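Local coordinates for 70 kDa protein (Xanthomonas sp., PDB 4B2N), which cleaves rubber (polyisoprene) oxidatively as a processive dioxygenase that carries two covalently bound c-type hemes, at residues G235-S243 and Y597-Y607. Numbering follows the deposited sequence. Where two conformers were deposited one is given.
Sequences GNLLPLPWS and YSMWDNVAAQY
Trp242 and Tyr597 meet edge to face at one end of a long seam in which an extended, proline-rich loop, 235-243, lies against helix 599-607. Tyr597 CD2 presses on the indole face, over its centre. CG of Trp242 stands anti to the backbone N (chi1 -167°), which lays the indole against Tyr597, just before the helix starts. Met599 folds its bent chain under the loop, SD 3.8 Å from Leu238 O and CE meeting Trp242 CE3 obliquely at 3.9 Å. One face of the Trp600 indole lies under the Leu240 carbonyl; the flanking prolines approach obliquely, with Pro239 CB at the ring edge and Pro241 CB 3.8 Å from CZ2. Val603 is a bump in mid-helix: CG2 fits between Leu237 CB, at 3.9 Å, and the carbonyl of Leu238. At the far end, the Asn236 and Gln606 amides stack nearly parallel (13°), while Asn236 ND2 sits over the centre of the Tyr607 ring. Gln606 OE1 accepts from Leu237 N at 2.7 Å through an in-plane lone pair, bent at hydrogen (138°), and one water links Gln606 NE2 to Gly235 O. Pro241 also touches a heme c. Helix 218-226 backs Leu237, Leu240 and Trp242, whereas helices 253-261 and 312-319 pack on Trp600.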
loop_
_atom_site.group_PDB
_atom_site.type_symbol
_atom_site.label_atom_id
_atom_site.label_comp_id
_atom_site.label_asym_id
_atom_site.label_seq_id
_atom_site.Cartn_x
_atom_site.Cartn_y
_atom_site.Cartn_z
ATOM N N GLY A 235 29.686 3.779 -1.341
ATOM C CA GLY A 235 28.390 4.409 -1.508
ATOM C C GLY A 235 27.590 4.811 -0.276
ATOM O O GLY A 235 27.799 4.349 0.862
ATOM N N ASN A 236 26.653 5.703 -0.520
ATOM C CA ASN A 236 25.789 6.125 0.533
ATOM C C ASN A 236 24.859 4.978 0.996
ATOM O O ASN A 236 24.603 4.011 0.246
ATOM C CB ASN A 236 24.957 7.316 0.024
ATOM C CG ASN A 236 25.705 8.651 0.099
ATOM O OD1 ASN A 236 26.948 8.684 0.160
ATOM N ND2 ASN A 236 24.949 9.777 0.091
ATOM N N LEU A 237 24.303 5.115 2.202
ATOM C CA LEU A 237 23.080 4.364 2.607
ATOM C C LEU A 237 22.002 4.344 1.487
ATOM O O LEU A 237 21.866 5.347 0.767
ATOM C CB LEU A 237 22.467 5.041 3.837
ATOM C CG LEU A 237 22.660 4.392 5.200
ATOM C CD1 LEU A 237 23.937 3.555 5.315
ATOM C CD2 LEU A 237 22.552 5.450 6.291
ATOM N N LEU A 238 21.241 3.241 1.356
ATOM C CA LEU A 238 20.218 3.144 0.280
ATOM C C LEU A 238 18.903 3.680 0.739
ATOM O O LEU A 238 18.575 3.514 1.901
ATOM C CB LEU A 238 20.027 1.710 -0.085
ATOM C CG LEU A 238 21.334 1.104 -0.643
ATOM C CD1 LEU A 238 21.160 -0.385 -0.977
ATOM C CD2 LEU A 238 21.908 1.856 -1.827
ATOM N N PRO A 239 18.148 4.341 -0.145
ATOM C CA PRO A 239 16.813 4.798 0.259
ATOM C C PRO A 239 15.867 3.530 0.229
ATOM O O PRO A 239 15.429 3.111 -0.820
ATOM C CB PRO A 239 16.443 5.829 -0.781
ATOM C CG PRO A 239 17.329 5.505 -1.982
ATOM C CD PRO A 239 18.588 4.862 -1.464
ATOM N N LEU A 240 15.629 2.889 1.360
ATOM C CA LEU A 240 14.760 1.704 1.333
ATOM C C LEU A 240 13.959 1.762 2.614
ATOM O O LEU A 240 14.356 2.431 3.552
ATOM C CB LEU A 240 15.538 0.400 1.144
ATOM C CG LEU A 240 16.231 -0.169 2.371
ATOM C CD1 LEU A 240 17.236 -1.259 2.144
ATOM C CD2 LEU A 240 16.939 1.008 2.890
ATOM N N PRO A 241 12.786 1.134 2.627
ATOM C CA PRO A 241 11.888 1.325 3.761
ATOM C C PRO A 241 12.321 0.500 4.967
ATOM O O PRO A 241 13.143 -0.410 4.822
ATOM C CB PRO A 241 10.518 0.862 3.252
ATOM C CG PRO A 241 10.737 0.218 1.950
ATOM C CD PRO A 241 12.216 0.287 1.560
ATOM N N TRP A 242 11.811 0.874 6.157
ATOM C CA TRP A 242 12.128 0.124 7.398
ATOM C C TRP A 242 10.822 -0.249 8.008
ATOM O O TRP A 242 9.762 0.119 7.459
ATOM C CB TRP A 242 12.946 1.057 8.289
ATOM C CG TRP A 242 13.630 0.380 9.461
ATOM C CD1 TRP A 242 13.152 0.319 10.764
ATOM C CD2 TRP A 242 14.956 -0.288 9.483
ATOM N NE1 TRP A 242 14.055 -0.352 11.570
ATOM C CE2 TRP A 242 15.160 -0.747 10.857
ATOM C CE3 TRP A 242 15.942 -0.541 8.535
ATOM C CZ2 TRP A 242 16.339 -1.394 11.263
ATOM C CZ3 TRP A 242 17.132 -1.208 8.932
ATOM C CH2 TRP A 242 17.315 -1.622 10.259
ATOM N N SER A 243 10.825 -0.981 9.129
ATOM C CA SER A 243 9.563 -1.202 9.770
ATOM C C SER A 243 9.842 -1.392 11.244
ATOM O O SER A 243 10.995 -1.687 11.649
ATOM C CB SER A 243 8.871 -2.443 9.194
ATOM O OG SER A 243 9.668 -3.593 9.375
ATOM N N TYR A 597 14.529 3.109 14.452
ATOM C CA TYR A 597 15.299 3.503 13.277
ATOM C C TYR A 597 14.464 3.941 12.066
ATOM O O TYR A 597 13.472 3.302 11.723
ATOM C CB TYR A 597 16.231 2.396 12.854
ATOM C CG TYR A 597 17.248 2.817 11.820
ATOM C CD1 TYR A 597 18.340 3.649 12.174
ATOM C CD2 TYR A 597 17.129 2.393 10.475
ATOM C CE1 TYR A 597 19.265 4.048 11.263
ATOM C CE2 TYR A 597 18.055 2.803 9.544
ATOM C CZ TYR A 597 19.131 3.632 9.937
ATOM O OH TYR A 597 20.056 3.974 9.007
ATOM N N SER A 598 14.941 4.990 11.375
ATOM C CA SER A 598 14.321 5.438 10.131
ATOM C C SER A 598 15.413 5.476 9.109
ATOM O O SER A 598 16.297 6.356 9.168
ATOM C CB SER A 598 13.807 6.830 10.272
ATOM O OG SER A 598 13.389 7.327 8.996
ATOM N N MET A 599 15.355 4.554 8.153
ATOM C CA MET A 599 16.317 4.582 7.043
ATOM C C MET A 599 16.164 5.906 6.271
ATOM O O MET A 599 17.130 6.502 5.881
ATOM C CB MET A 599 16.076 3.379 6.178
ATOM C CG MET A 599 17.034 3.274 5.051
ATOM S SD MET A 599 18.592 2.598 5.575
ATOM C CE MET A 599 18.107 0.913 5.682
ATOM N N TRP A 600 14.920 6.332 5.997
ATOM C CA TRP A 600 14.720 7.567 5.218
ATOM C C TRP A 600 15.396 8.764 5.860
ATOM O O TRP A 600 16.127 9.489 5.148
ATOM C CB TRP A 600 13.248 7.938 5.035
ATOM C CG TRP A 600 12.347 6.853 4.451
ATOM C CD1 TRP A 600 11.148 6.411 4.998
ATOM C CD2 TRP A 600 12.488 6.140 3.182
ATOM N NE1 TRP A 600 10.572 5.450 4.200
ATOM C CE2 TRP A 600 11.329 5.258 3.070
ATOM C CE3 TRP A 600 13.435 6.120 2.165
ATOM C CZ2 TRP A 600 11.168 4.387 2.004
ATOM C CZ3 TRP A 600 13.207 5.298 1.050
ATOM C CH2 TRP A 600 12.137 4.421 0.984
ATOM N N ASP A 601 15.180 8.947 7.186
ATOM C CA ASP A 601 15.858 10.026 7.934
ATOM C C ASP A 601 17.368 10.032 7.770
ATOM O O ASP A 601 17.964 11.093 7.587
ATOM C CB ASP A 601 15.530 10.006 9.410
ATOM C CG ASP A 601 14.068 10.336 9.670
ATOM O OD1 ASP A 601 13.364 10.848 8.780
ATOM O OD2 ASP A 601 13.635 10.088 10.791
ATOM N N ASN A 602 17.989 8.869 7.852
ATOM C CA ASN A 602 19.435 8.805 7.798
ATOM C C ASN A 602 19.935 8.938 6.403
ATOM O O ASN A 602 20.998 9.522 6.184
ATOM C CB ASN A 602 19.964 7.541 8.522
ATOM C CG ASN A 602 19.646 7.629 10.019
ATOM O OD1 ASN A 602 18.639 7.105 10.514
ATOM N ND2 ASN A 602 20.426 8.419 10.707
ATOM N N VAL A 603 19.162 8.438 5.441
ATOM C CA VAL A 603 19.522 8.662 4.007
ATOM C C VAL A 603 19.561 10.171 3.675
ATOM O O VAL A 603 20.495 10.686 3.050
ATOM C CB VAL A 603 18.528 7.875 3.088
ATOM C CG1 VAL A 603 18.701 8.282 1.614
ATOM C CG2 VAL A 603 18.815 6.387 3.229
ATOM N N ALA A 604 18.498 10.852 4.025
ATOM C CA ALA A 604 18.424 12.319 3.947
ATOM C C ALA A 604 19.604 13.010 4.634
ATOM O O ALA A 604 20.269 13.843 3.985
ATOM C CB ALA A 604 17.113 12.791 4.559
ATOM N N ALA A 605 19.886 12.634 5.893
ATOM C CA ALA A 605 20.998 13.242 6.664
ATOM C C ALA A 605 22.255 13.032 5.882
ATOM O O ALA A 605 23.038 13.964 5.613
ATOM C CB ALA A 605 21.109 12.577 8.023
ATOM N N GLN A 606 22.456 11.806 5.431
ATOM C CA GLN A 606 23.738 11.545 4.768
ATOM C C GLN A 606 23.860 12.282 3.430
ATOM O O GLN A 606 24.935 12.833 3.135
ATOM C CB GLN A 606 23.989 10.020 4.577
ATOM C CG GLN A 606 25.335 9.739 3.914
ATOM C CD GLN A 606 25.531 8.259 3.670
ATOM O OE1 GLN A 606 24.569 7.555 3.353
ATOM N NE2 GLN A 606 26.763 7.762 3.894
ATOM N N TYR A 607 22.821 12.262 2.590
ATOM C CA TYR A 607 22.891 13.045 1.349
ATOM C C TYR A 607 22.985 14.554 1.587
ATOM O O TYR A 607 23.348 15.287 0.689
ATOM C CB TYR A 607 21.661 12.806 0.460
ATOM C CG TYR A 607 21.859 11.575 -0.402
ATOM C CD1 TYR A 607 21.533 10.309 0.084
ATOM C CD2 TYR A 607 22.428 11.671 -1.646
ATOM C CE1 TYR A 607 21.727 9.150 -0.689
ATOM C CE2 TYR A 607 22.611 10.551 -2.429
ATOM C CZ TYR A 607 22.256 9.289 -1.965
ATOM O OH TYR A 607 22.522 8.181 -2.770
HETATM O O HOH W 1 27.464 4.967 3.448
HETATM O O HOH W 2 21.984 5.748 -1.832
#